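Local coordinates for putative major capsid protein (Cafeteriavirus-dependent mavirus, PDB 6G44), which probably builds the outer shell of the virophage particle as a double jelly-roll capsid protein that associates into trimers, at residues P136-L139 against A140-S143; G234-P238 against E239-G243. All blocks are in the same frame, centred on the assembly; numbering follows the deposited sequence.

Contact 1: P136-L139 against A140-S143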
loop_
_atom_site.group_PDB
_atom_site.type_symbol
_atom_site.label_atom_id
_atom_site.label_comp_id
_atom_site.label_asym_id
_atom_site.label_seq_id
_atom_site.Cartn_x
_atom_site.Cartn_y
_atom_site.Cartn_z
ATOM N N PRO C 136 0.731 8.223 6.009
ATOM C CA PRO C 136 2.065 7.605 6.049
ATOM C C PRO C 136 2.962 7.842 4.813
ATOM O O PRO C 136 4.186 7.855 4.928
ATOM C CB PRO C 136 1.765 6.115 6.247
ATOM C CG PRO C 136 0.455 6.098 6.912
ATOM C CD PRO C 136 -0.314 7.216 6.290
ATOM N N LEU C 137 2.345 8.084 3.659
ATOM C CA LEU C 137 3.095 8.496 2.466
ATOM C C LEU C 137 3.769 9.876 2.611
ATOM O O LEU C 137 4.935 10.058 2.214
ATOM C CB LEU C 137 2.179 8.489 1.238
ATOM C CG LEU C 137 1.421 7.174 0.987
ATOM C CD1 LEU C 137 0.529 7.320 -0.247
ATOM C CD2 LEU C 137 2.377 5.988 0.851
ATOM N N GLU C 138 3.050 10.853 3.152
ATOM C CA GLU C 138 3.648 12.146 3.465
ATOM C C GLU C 138 4.716 11.990 4.546
ATOM O O GLU C 138 5.759 12.633 4.478
ATOM C CB GLU C 138 2.609 13.201 3.912
ATOM C CG GLU C 138 1.881 13.908 2.774
ATOM C CD GLU C 138 2.745 14.885 1.984
ATOM O OE1 GLU C 138 2.398 15.094 0.805
ATOM O OE2 GLU C 138 3.724 15.494 2.519
ATOM N N LEU C 139 4.466 11.158 5.556
ATOM C CA LEU C 139 5.446 10.985 6.622
ATOM C C LEU C 139 6.779 10.471 6.085
ATOM O O LEU C 139 7.844 10.879 6.568
ATOM C CB LEU C 139 4.884 10.070 7.727
ATOM C CG LEU C 139 3.763 10.659 8.581
ATOM C CD1 LEU C 139 3.306 9.636 9.630
ATOM C CD2 LEU C 139 4.099 11.975 9.248
ATOM N N ALA C 140 6.759 9.579 5.093
ATOM C CA ALA C 140 8.001 9.092 4.502
ATOM C C ALA C 140 8.725 10.158 3.698
ATOM O O ALA C 140 9.925 10.082 3.545
ATOM C CB ALA C 140 7.756 7.836 3.639
ATOM N N LEU C 141 7.993 11.133 3.174
ATOM C CA LEU C 141 8.637 12.276 2.520
ATOM C C LEU C 141 9.207 13.253 3.550
ATOM O O LEU C 141 10.127 14.019 3.254
ATOM C CB LEU C 141 7.674 13.008 1.611
ATOM C CG LEU C 141 7.130 12.221 0.424
ATOM C CD1 LEU C 141 6.126 13.084 -0.332
ATOM C CD2 LEU C 141 8.240 11.777 -0.491
ATOM N N LEU C 142 8.629 13.254 4.744
ATOM C CA LEU C 142 9.062 14.126 5.838
ATOM C C LEU C 142 10.406 13.670 6.406
ATOM O O LEU C 142 11.336 14.481 6.576
ATOM C CB LEU C 142 7.960 14.171 6.900
ATOM C CG LEU C 142 7.896 15.332 7.895
ATOM C CD1 LEU C 142 6.554 15.340 8.593
ATOM C CD2 LEU C 142 9.004 15.239 8.929
ATOM N N SER C 143 10.536 12.378 6.701
ATOM C CA SER C 143 11.757 11.844 7.319
ATOM C C SER C 143 12.066 10.469 6.761
ATOM O O SER C 143 11.117 9.689 6.498
ATOM C CB SER C 143 11.552 11.691 8.826
ATOM O OG SER C 143 12.671 11.140 9.485
#
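Leu-139 and Leu-142, three residues apart on the short helix 136-142, lean their branches over the same buried side. The touch is between single methyls, with CD2 of Leu-139 4.2 Å from CD1 of Leu-142, and the two chains reach it by different torsions. Leu-139 sets CG opposite its carbonyl carbon (chi1 -70°), whereas Leu-142 swings CG opposite its backbone N (chi1 -159°). Helix 123-130 closes over this pair through His-130, and Leu-142 also rests on Asn-104 and Ile-216. On another side of the helix Leu-141 lies alongside the preceding turn: its CG sits 3.6 Å from the carbonyl O of Leu-137, and its CD1 comes within 4.4 Å of OE1 of Glu-138, an approach without a polar bond. The other carboxylate oxygen of Glu-138, OE2, accepts the backbone N-H of Ile-216.

Behind the side chains runs the helical backbone ladder. Ala-140 N donates to Pro-136 O at 3.1 Å and Leu-142 N to Glu-138 O at 2.9 Å, while the rung from Leu-141 N to Leu-137 O, 3.4 Å long, is weak. Leu-141 N and Leu-142 N each make a further weak bond one residue closer, to Glu-138 O and Leu-139 O. At the last rung Ser-143 N reaches Leu-139 O at 3.1 Å, just where Ser-143 leaves helical geometry. Chemically the helix is two-sided: aliphatic branches fill the buried side, while Leu-137, Ala-140 and Leu-141 are exposed. Its polar ties lead outward: Glu-138 holds Ile-216, and Ser-143 OG, also bonded to Cys-145 N, joins the C-terminal exit to Glu-204 on strand 195-205 of the double jelly-roll.

Contact 2: G234-P238 against E239-G243; sequences GQFKP and ENMIG
Asn-240 reaches back from the one-turn helix 238-241 to grip the end of strand 222-235. Its ND2 donates to Gln-235 O at 2.8 Å along an almost straight N-H line (174°), and the acceptor lies in the plane of the amide. Gln-235 O also takes a weak bond from Lys-237 N, closing the inverse gamma turn centred on Phe-236. Lys-237 stands at the N-cap position, and its carbonyl O receives both Asn-240 N and Met-241 N; Pro-238 O likewise takes Met-241 N and, at 2.9 Å, Ile-242 N.

The tight side is a Met-aromatic contact. An extended chi2 (-169°) carries Met-241 SD to the edge of the Phe-236 ring, 3.9 Å from Phe-236 CB; the bend at chi3 (-62°) turns CE to 3.4 Å from Phe-236 O. The looser side is partly exposed: the Lys-237 chain passes Asn-240 with CG 3.8 Å from ND2, and NZ stays 5.6 Å from Glu-239 OE1, which has a long, weak ion pair with Lys-347. A glycerol, probably from the crystallisation liquor, bonds Glu-239 N.

The turn thus carries the chain from strand 222-235 into strand 242-244, which pairs with 96-98. Phe-236, Met-241 and Ile-242 pack on strand 74-84, Pro-238 on strand 258-273, while Arg-105 of helix 102-105 bonds the carbonyls of Glu-239 and Asn-240.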
loop_
_atom_site.group_PDB
_atom_site.type_symbol
_atom_site.label_atom_id
_atom_site.label_comp_id
_atom_site.label_asym_id
_atom_site.label_seq_id
_atom_site.Cartn_x
_atom_site.Cartn_y
_atom_site.Cartn_z
ATOM N N GLY C 234 18.465 23.536 19.807
ATOM C CA GLY C 234 19.062 22.270 19.393
ATOM C C GLY C 234 19.206 21.287 20.539
ATOM O O GLY C 234 19.899 21.565 21.519
ATOM N N GLN C 235 18.504 20.158 20.462
ATOM C CA GLN C 235 18.611 19.085 21.441
ATOM C C GLN C 235 18.871 17.768 20.717
ATOM O O GLN C 235 18.148 16.780 20.947
ATOM C CB GLN C 235 17.367 19.011 22.331
ATOM C CG GLN C 235 17.121 20.237 23.177
ATOM C CD GLN C 235 18.167 20.408 24.263
ATOM O OE1 GLN C 235 18.750 19.432 24.757
ATOM N NE2 GLN C 235 18.447 21.665 24.609
ATOM N N PHE C 236 19.879 17.764 19.865
ATOM C CA PHE C 236 20.306 16.609 19.021
ATOM C C PHE C 236 21.192 15.713 19.873
ATOM O O PHE C 236 22.402 15.572 19.631
ATOM C CB PHE C 236 21.004 17.072 17.765
ATOM C CG PHE C 236 20.140 17.924 16.894
ATOM C CD1 PHE C 236 20.076 19.310 17.028
ATOM C CD2 PHE C 236 19.340 17.330 15.912
ATOM C CE1 PHE C 236 19.283 20.078 16.217
ATOM C CE2 PHE C 236 18.535 18.117 15.107
ATOM C CZ PHE C 236 18.509 19.474 15.237
ATOM N N LYS C 237 20.546 15.112 20.845
ATOM C CA LYS C 237 21.211 14.314 21.854
ATOM C C LYS C 237 20.724 12.896 21.760
ATOM O O LYS C 237 19.702 12.636 21.140
ATOM C CB LYS C 237 20.947 14.892 23.228
ATOM C CG LYS C 237 19.534 14.821 23.731
ATOM C CD LYS C 237 19.400 15.716 24.949
ATOM C CE LYS C 237 18.086 15.460 25.642
ATOM N NZ LYS C 237 17.837 16.500 26.677
ATOM N N PRO C 238 21.455 11.952 22.357
ATOM C CA PRO C 238 21.169 10.545 22.142
ATOM C C PRO C 238 19.736 10.133 22.479
ATOM O O PRO C 238 19.125 9.372 21.705
ATOM C CB PRO C 238 22.200 9.860 23.036
ATOM C CG PRO C 238 23.346 10.785 23.017
ATOM C CD PRO C 238 22.695 12.118 23.144
ATOM N N GLU C 239 19.160 10.623 23.565
ATOM C CA GLU C 239 17.791 10.232 23.912
ATOM C C GLU C 239 16.756 10.689 22.884
ATOM O O GLU C 239 15.679 10.130 22.803
ATOM C CB GLU C 239 17.419 10.786 25.300
ATOM C CG GLU C 239 16.088 10.311 25.817
ATOM C CD GLU C 239 15.917 10.445 27.316
ATOM O OE1 GLU C 239 16.741 11.132 27.969
ATOM O OE2 GLU C 239 14.925 9.873 27.833
ATOM N N ASN C 240 17.044 11.753 22.153
ATOM C CA ASN C 240 16.148 12.204 21.104
ATOM C C ASN C 240 16.312 11.486 19.786
ATOM O O ASN C 240 15.322 11.326 19.065
ATOM C CB ASN C 240 16.234 13.712 20.954
ATOM C CG ASN C 240 15.599 14.424 22.128
ATOM O OD1 ASN C 240 14.719 13.881 22.794
ATOM N ND2 ASN C 240 16.032 15.650 22.382
ATOM N N MET C 241 17.500 11.012 19.485
ATOM C CA MET C 241 17.835 10.484 18.144
ATOM C C MET C 241 18.053 8.984 18.060
ATOM O O MET C 241 17.710 8.405 17.056
ATOM C CB MET C 241 19.087 11.172 17.578
ATOM C CG MET C 241 18.941 12.663 17.442
ATOM S SD MET C 241 20.261 13.417 16.495
ATOM C CE MET C 241 21.672 13.018 17.498
ATOM N N ILE C 242 18.724 8.376 19.040
ATOM C CA ILE C 242 19.283 7.055 18.930
ATOM C C ILE C 242 18.357 5.989 19.502
ATOM O O ILE C 242 17.853 6.099 20.604
ATOM C CB ILE C 242 20.667 7.009 19.651
ATOM C CG1 ILE C 242 21.602 8.088 19.063
ATOM C CG2 ILE C 242 21.292 5.617 19.595
ATOM C CD1 ILE C 242 22.040 7.850 17.625
ATOM N N GLY C 243 18.127 4.965 18.694
ATOM C CA GLY C 243 17.425 3.770 19.126
ATOM C C GLY C 243 18.276 2.533 19.233
ATOM O O GLY C 243 19.093 2.251 18.348
#

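How the contacts relate
Both contacts are local and partly buried; their centres lie about 20 Å apart, the nearest atoms about 9 Å, and the contacts do not touch. Contact 1 stays within one helix and its C-terminal exit, putting leucines on helix 123-130; contact 2 runs from strand through a single helical turn to strand, and rests on strands 74-84 and 258-273. Their chemistry follows: an aliphatic methyl contact over a helical ladder with several weak rungs in the first, a side-chain amide hydrogen bond to a strand carbonyl, shared acceptors and a sulfur-aromatic edge in the second. Contact 1 includes three exposed residues, contact 2 none. Helix 102-105 neighbours both, meeting Leu-142 and Ser-143, then Glu-239 and Asn-240.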